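RNA-dependent RNA Polymerase (Bombyx mori cytoplasmic polyhedrosis virus, PDB 6TZ0) synthesises RNA on an RNA template, probably making plus strands by fully conservative transcription and complementary minus strands after core assembly. Local coordinates at residues A[868-873]-A[1182-1187]; A[1020-1025]-A[1137-1142]. All coordinates share one frame; numbering follows the deposited sequence.

Contact 1 of 2, residues A[868-873]-A[1182-1187]; sequences GAYKRR and SYLHIL
Tyr870 and Leu1184 pack through a CH-pi contact that seats a 3-10 turn, residues 869-871, against helix 1174-1188 in the C-terminal part of the polymerase. The turn follows directly on the short strand 867-868. At the root of the tyrosine, CB lies 4.4 Å from Leu1184 CD2, and CG is anti to the backbone N (chi1 -176°), which lays the ring against Leu1184. Beyond CG the methyl covers one face. Tyr870 CD1 is the ring atom nearest to Leu1184 CD2, at 3.6 Å, yet the methyl sits almost over the ring centre, only 12° off the normal. Farther out, Tyr870 CZ passes from the methyl to the stem of the leucine and meets Leu1184 CB at 3.9 Å. The leucine and tyrosine run alongside in opposite senses, CD2 over the ring and CB near CZ. Tyr1139 also packs on Tyr870, and the neighbouring His1185 stacks its ring on Phe1024. The phenol reaches the helix backbone without bonding to it: Tyr870 OH is 3.9 Å from Leu1184 O. The same Tyr870 OH stays 4.0 Å from His1185 N.

Contact 2 of 2, residues A[1020-1025]-A[1137-1142]; sequences HLYEFE and VEYHYV
Tyr1022 and Tyr1139 are joined by a hydrogen bond between their hydroxyls, with Tyr1022 OH 3.0 Å from Tyr1139 OH. Reaching in from opposing segments, the phenols meet unequally: Tyr1139 OH arrives at the edge of the Tyr1022 ring and in its plane, whereas Tyr1022 OH stands obliquely to the Tyr1139 ring. The angle from Tyr1139 CZ through Tyr1139 OH to Tyr1022 OH is 126°. Both tyrosines are buried, and this bond gives each phenol oxygen a polar partner in the interior. A further hydrogen bond, from His1020 ND1 to Asp1017 O, helps fix the rotation of the imidazole.

Leu1021 is the centre of an inverse gamma turn, closed by a bond of 3.0 Å from Tyr1022 N to His1020 O, and the chain then continues along strand 1022-1027, which pairs antiparallel with strand 1196-1202 in a mixed sheet. Tyr1022 holds CG between the backbone N and the carbonyl carbon (chi1 62°), which places its hydroxyl beside that of Tyr1139.

Aromatic packing accounts for the remainder. Tyr1022 CE1 lies 4.2 Å from Tyr1139 CZ. The His1020 and Tyr1139 rings form an oblique pair, their planes at 44° and their centroids 5.8 Å apart, in which His1020 CD2 comes within 3.9 Å of Tyr1139 OH. Phe1181 of helix 1174-1188 serves both tyrosines, stacking on Tyr1022 and meeting Tyr1139 edge-to-face.

From the N terminus the chain first passes through 868-873, then 1020-1025, then 1137-1142, and finally 1182-1187. Contact 2 brings its two segments together across 111 intervening residues, and this loop lies wholly within the 308-residue excursion that contact 1 closes, so the two nest without crossing. Their centres are about 6 Å apart. Strand 867-868 pairs antiparallel with strand 1141-1142, and a probable hydrogen bond of 3.2 Å from Ala869 N to His1140 O continues the link. The Tyr870 ring also packs beside Tyr1022. Together the contacts join the 3-10 turn, strand 1022-1027, the loop before strand 1141-1142 and helix 1174-1188.

Contact 1 of 2, residues A[868-873]-A[1182-1187]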
loop_
_atom_site.group_PDB
_atom_site.type_symbol
_atom_site.label_atom_id
_atom_site.label_comp_id
_atom_site.label_asym_id
_atom_site.label_seq_id
_atom_site.Cartn_x
_atom_site.Cartn_y
_atom_site.Cartn_z
ATOM N N GLY A 868 11.941 9.598 -28.515
ATOM C CA GLY A 868 11.715 8.421 -29.321
ATOM C C GLY A 868 12.480 8.487 -30.621
ATOM O O GLY A 868 13.625 8.944 -30.648
ATOM N N ALA A 869 11.852 8.059 -31.714
ATOM C CA ALA A 869 12.508 8.049 -33.013
ATOM C C ALA A 869 12.636 9.434 -33.630
ATOM O O ALA A 869 13.317 9.573 -34.649
ATOM C CB ALA A 869 11.756 7.127 -33.973
ATOM N N TYR A 870 12.008 10.454 -33.042
ATOM C CA TYR A 870 12.108 11.807 -33.574
ATOM C C TYR A 870 13.474 12.433 -33.302
ATOM O O TYR A 870 13.833 13.420 -33.951
ATOM C CB TYR A 870 10.972 12.661 -32.999
ATOM C CG TYR A 870 10.891 14.066 -33.546
ATOM C CD1 TYR A 870 10.549 14.295 -34.871
ATOM C CD2 TYR A 870 11.129 15.165 -32.730
ATOM C CE1 TYR A 870 10.472 15.572 -35.376
ATOM C CE2 TYR A 870 11.045 16.451 -33.223
ATOM C CZ TYR A 870 10.716 16.646 -34.550
ATOM O OH TYR A 870 10.631 17.924 -35.049
ATOM N N LYS A 871 14.267 11.854 -32.398
ATOM C CA LYS A 871 15.612 12.355 -32.147
ATOM C C LYS A 871 16.585 12.018 -33.275
ATOM O O LYS A 871 17.684 12.580 -33.321
ATOM C CB LYS A 871 16.132 11.800 -30.823
ATOM C CG LYS A 871 15.353 12.265 -29.617
ATOM C CD LYS A 871 15.499 13.757 -29.424
ATOM C CE LYS A 871 16.897 14.101 -28.973
ATOM N NZ LYS A 871 17.043 15.555 -28.710
ATOM N N ARG A 872 16.207 11.119 -34.188
ATOM C CA ARG A 872 17.071 10.771 -35.310
ATOM C C ARG A 872 17.123 11.884 -36.353
ATOM O O ARG A 872 18.074 11.949 -37.139
ATOM C CB ARG A 872 16.595 9.445 -35.918
ATOM C CG ARG A 872 17.510 8.849 -36.967
ATOM C CD ARG A 872 17.104 7.471 -37.408
ATOM N NE ARG A 872 17.932 7.047 -38.534
ATOM C CZ ARG A 872 19.122 6.468 -38.416
ATOM N NH1 ARG A 872 19.798 6.126 -39.500
ATOM N NH2 ARG A 872 19.633 6.221 -37.219
ATOM N N ARG A 873 16.157 12.802 -36.330
ATOM C CA ARG A 873 16.135 13.912 -37.273
ATOM C C ARG A 873 17.261 14.913 -37.021
ATOM O O ARG A 873 17.580 15.708 -37.911
ATOM C CB ARG A 873 14.764 14.589 -37.196
ATOM C CG ARG A 873 14.437 15.576 -38.297
ATOM C CD ARG A 873 13.037 16.111 -38.139
ATOM N NE ARG A 873 12.732 17.105 -39.157
ATOM C CZ ARG A 873 12.928 18.409 -39.004
ATOM N NH1 ARG A 873 13.422 18.879 -37.870
ATOM N NH2 ARG A 873 12.626 19.244 -39.981
ATOM N N SER A 1182 4.290 19.622 -38.549
ATOM C CA SER A 1182 4.144 21.003 -38.105
ATOM C C SER A 1182 4.041 21.107 -36.586
ATOM O O SER A 1182 4.650 21.996 -35.983
ATOM C CB SER A 1182 2.924 21.614 -38.780
ATOM O OG SER A 1182 1.753 20.936 -38.381
ATOM N N TYR A 1183 3.327 20.177 -35.950
ATOM C CA TYR A 1183 3.107 20.229 -34.506
ATOM C C TYR A 1183 4.396 20.005 -33.731
ATOM O O TYR A 1183 4.718 20.764 -32.804
ATOM C CB TYR A 1183 2.059 19.185 -34.127
ATOM C CG TYR A 1183 1.767 19.052 -32.657
ATOM C CD1 TYR A 1183 1.064 20.033 -31.980
ATOM C CD2 TYR A 1183 2.144 17.916 -31.961
ATOM C CE1 TYR A 1183 0.779 19.905 -30.648
ATOM C CE2 TYR A 1183 1.864 17.779 -30.629
ATOM C CZ TYR A 1183 1.181 18.776 -29.979
ATOM O OH TYR A 1183 0.896 18.643 -28.645
ATOM N N LEU A 1184 5.151 18.973 -34.106
ATOM C CA LEU A 1184 6.411 18.689 -33.436
ATOM C C LEU A 1184 7.460 19.756 -33.714
ATOM O O LEU A 1184 8.268 20.058 -32.829
ATOM C CB LEU A 1184 6.917 17.309 -33.848
ATOM C CG LEU A 1184 6.504 16.077 -33.041
ATOM C CD1 LEU A 1184 5.029 15.808 -33.068
ATOM C CD2 LEU A 1184 7.209 14.905 -33.638
ATOM N N HIS A 1185 7.451 20.361 -34.910
ATOM C CA HIS A 1185 8.388 21.453 -35.157
ATOM C C HIS A 1185 8.042 22.694 -34.349
ATOM O O HIS A 1185 8.941 23.404 -33.887
ATOM C CB HIS A 1185 8.435 21.798 -36.638
ATOM C CG HIS A 1185 9.395 22.899 -36.964
ATOM N ND1 HIS A 1185 9.022 24.225 -36.986
ATOM C CD2 HIS A 1185 10.716 22.877 -37.256
ATOM C CE1 HIS A 1185 10.067 24.970 -37.295
ATOM N NE2 HIS A 1185 11.108 24.176 -37.461
ATOM N N ILE A 1186 6.754 22.982 -34.176
ATOM C CA ILE A 1186 6.382 24.178 -33.436
ATOM C C ILE A 1186 6.651 23.999 -31.945
ATOM O O ILE A 1186 7.158 24.916 -31.293
ATOM C CB ILE A 1186 4.925 24.560 -33.746
ATOM C CG1 ILE A 1186 4.848 25.089 -35.175
ATOM C CG2 ILE A 1186 4.418 25.632 -32.813
ATOM C CD1 ILE A 1186 3.462 25.156 -35.725
ATOM N N LEU A 1187 6.384 22.809 -31.394
ATOM C CA LEU A 1187 6.754 22.565 -29.997
ATOM C C LEU A 1187 8.262 22.498 -29.793
ATOM O O LEU A 1187 8.752 22.836 -28.712
ATOM C CB LEU A 1187 6.140 21.272 -29.478
ATOM C CG LEU A 1187 4.662 21.159 -29.150
ATOM C CD1 LEU A 1187 4.393 19.732 -28.761
ATOM C CD2 LEU A 1187 4.296 22.091 -28.020
#

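Contact 2 of 2, residues A[1020-1025]-A[1137-1142]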
loop_
_atom_site.group_PDB
_atom_site.type_symbol
_atom_site.label_atom_id
_atom_site.label_comp_id
_atom_site.label_asym_id
_atom_site.label_seq_id
_atom_site.Cartn_x
_atom_site.Cartn_y
_atom_site.Cartn_z
ATOM N N HIS A 1020 12.119 12.189 -42.419
ATOM C CA HIS A 1020 12.691 13.281 -41.647
ATOM C C HIS A 1020 13.016 14.498 -42.498
ATOM O O HIS A 1020 13.280 15.563 -41.940
ATOM C CB HIS A 1020 13.967 12.844 -40.923
ATOM C CG HIS A 1020 13.757 11.750 -39.924
ATOM N ND1 HIS A 1020 14.011 10.429 -40.211
ATOM C CD2 HIS A 1020 13.287 11.774 -38.656
ATOM C CE1 HIS A 1020 13.729 9.687 -39.157
ATOM N NE2 HIS A 1020 13.285 10.479 -38.199
ATOM N N LEU A 1021 12.977 14.378 -43.823
ATOM C CA LEU A 1021 13.474 15.434 -44.702
ATOM C C LEU A 1021 12.358 16.434 -45.006
ATOM O O LEU A 1021 11.719 16.416 -46.056
ATOM C CB LEU A 1021 14.051 14.830 -45.973
ATOM C CG LEU A 1021 15.172 13.825 -45.718
ATOM C CD1 LEU A 1021 15.735 13.277 -47.008
ATOM C CD2 LEU A 1021 16.250 14.455 -44.899
ATOM N N TYR A 1022 12.135 17.325 -44.045
ATOM C CA TYR A 1022 11.145 18.380 -44.179
ATOM C C TYR A 1022 11.621 19.609 -43.424
ATOM O O TYR A 1022 12.262 19.501 -42.378
ATOM C CB TYR A 1022 9.766 17.925 -43.678
ATOM C CG TYR A 1022 9.675 17.542 -42.220
ATOM C CD1 TYR A 1022 9.928 16.249 -41.806
ATOM C CD2 TYR A 1022 9.284 18.465 -41.266
ATOM C CE1 TYR A 1022 9.834 15.894 -40.481
ATOM C CE2 TYR A 1022 9.192 18.123 -39.943
ATOM C CZ TYR A 1022 9.460 16.838 -39.558
ATOM O OH TYR A 1022 9.357 16.508 -38.232
ATOM N N GLU A 1023 11.302 20.784 -43.961
ATOM C CA GLU A 1023 11.700 22.040 -43.346
ATOM C C GLU A 1023 10.573 23.057 -43.405
ATOM O O GLU A 1023 9.538 22.847 -44.037
ATOM C CB GLU A 1023 12.969 22.613 -43.981
ATOM C CG GLU A 1023 14.221 22.044 -43.369
ATOM C CD GLU A 1023 14.391 22.512 -41.933
ATOM O OE1 GLU A 1023 14.032 23.674 -41.641
ATOM O OE2 GLU A 1023 14.852 21.721 -41.087
ATOM N N PHE A 1024 10.804 24.177 -42.727
ATOM C CA PHE A 1024 9.792 25.193 -42.485
ATOM C C PHE A 1024 10.412 26.558 -42.708
ATOM O O PHE A 1024 11.377 26.920 -42.030
ATOM C CB PHE A 1024 9.240 25.086 -41.061
ATOM C CG PHE A 1024 8.399 23.877 -40.834
ATOM C CD1 PHE A 1024 7.051 23.891 -41.137
ATOM C CD2 PHE A 1024 8.963 22.709 -40.359
ATOM C CE1 PHE A 1024 6.277 22.771 -40.938
ATOM C CE2 PHE A 1024 8.196 21.587 -40.165
ATOM C CZ PHE A 1024 6.854 21.616 -40.455
ATOM N N GLU A 1025 9.856 27.312 -43.644
ATOM C CA GLU A 1025 10.335 28.646 -43.951
ATOM C C GLU A 1025 9.442 29.675 -43.278
ATOM O O GLU A 1025 8.246 29.453 -43.090
ATOM C CB GLU A 1025 10.373 28.877 -45.460
ATOM C CG GLU A 1025 11.359 27.982 -46.170
ATOM C CD GLU A 1025 11.398 28.230 -47.657
ATOM O OE1 GLU A 1025 10.576 29.030 -48.148
ATOM O OE2 GLU A 1025 12.250 27.624 -48.340
ATOM N N VAL A 1137 3.914 4.121 -43.981
ATOM C CA VAL A 1137 4.527 5.255 -43.298
ATOM C C VAL A 1137 4.185 5.188 -41.815
ATOM O O VAL A 1137 3.112 4.715 -41.422
ATOM C CB VAL A 1137 4.102 6.594 -43.933
ATOM C CG1 VAL A 1137 4.520 6.650 -45.393
ATOM C CG2 VAL A 1137 2.627 6.835 -43.803
ATOM N N GLU A 1138 5.128 5.625 -40.985
ATOM C CA GLU A 1138 5.004 5.584 -39.534
ATOM C C GLU A 1138 6.053 6.523 -38.959
ATOM O O GLU A 1138 7.107 6.726 -39.567
ATOM C CB GLU A 1138 5.170 4.157 -38.994
ATOM C CG GLU A 1138 6.524 3.529 -39.273
ATOM C CD GLU A 1138 6.596 2.079 -38.842
ATOM O OE1 GLU A 1138 5.571 1.547 -38.362
ATOM O OE2 GLU A 1138 7.680 1.474 -38.981
ATOM N N TYR A 1139 5.755 7.117 -37.806
ATOM C CA TYR A 1139 6.695 8.174 -37.449
ATOM C C TYR A 1139 7.249 8.077 -36.029
ATOM O O TYR A 1139 8.421 8.410 -35.828
ATOM C CB TYR A 1139 6.036 9.527 -37.684
ATOM C CG TYR A 1139 7.055 10.614 -37.807
ATOM C CD1 TYR A 1139 7.898 10.648 -38.902
ATOM C CD2 TYR A 1139 7.177 11.607 -36.847
ATOM C CE1 TYR A 1139 8.841 11.617 -39.035
ATOM C CE2 TYR A 1139 8.118 12.595 -36.980
ATOM C CZ TYR A 1139 8.950 12.592 -38.076
ATOM O OH TYR A 1139 9.892 13.568 -38.222
ATOM N N HIS A 1140 6.441 7.640 -35.055
ATOM C CA HIS A 1140 6.884 7.199 -33.723
ATOM C C HIS A 1140 7.585 8.306 -32.923
ATOM O O HIS A 1140 8.798 8.294 -32.718
ATOM C CB HIS A 1140 7.794 5.967 -33.817
ATOM C CG HIS A 1140 7.095 4.726 -34.271
ATOM N ND1 HIS A 1140 6.966 4.390 -35.600
ATOM C CD2 HIS A 1140 6.501 3.731 -33.573
ATOM C CE1 HIS A 1140 6.317 3.244 -35.701
ATOM N NE2 HIS A 1140 6.022 2.824 -34.486
ATOM N N TYR A 1141 6.797 9.282 -32.496
ATOM C CA TYR A 1141 7.261 10.234 -31.495
ATOM C C TYR A 1141 6.685 9.895 -30.123
ATOM O O TYR A 1141 5.716 9.145 -30.001
ATOM C CB TYR A 1141 6.900 11.668 -31.888
ATOM C CG TYR A 1141 5.418 11.970 -31.993
ATOM C CD1 TYR A 1141 4.729 11.762 -33.177
ATOM C CD2 TYR A 1141 4.721 12.502 -30.920
ATOM C CE1 TYR A 1141 3.390 12.054 -33.275
ATOM C CE2 TYR A 1141 3.385 12.795 -31.013
ATOM C CZ TYR A 1141 2.723 12.565 -32.192
ATOM O OH TYR A 1141 1.389 12.853 -32.298
ATOM N N VAL A 1142 7.306 10.453 -29.081
ATOM C CA VAL A 1142 6.899 10.236 -27.692
ATOM C C VAL A 1142 6.877 11.581 -26.975
ATOM O O VAL A 1142 7.897 12.277 -26.931
ATOM C CB VAL A 1142 7.832 9.260 -26.950
ATOM C CG1 VAL A 1142 7.468 9.190 -25.487
ATOM C CG2 VAL A 1142 7.773 7.863 -27.540
#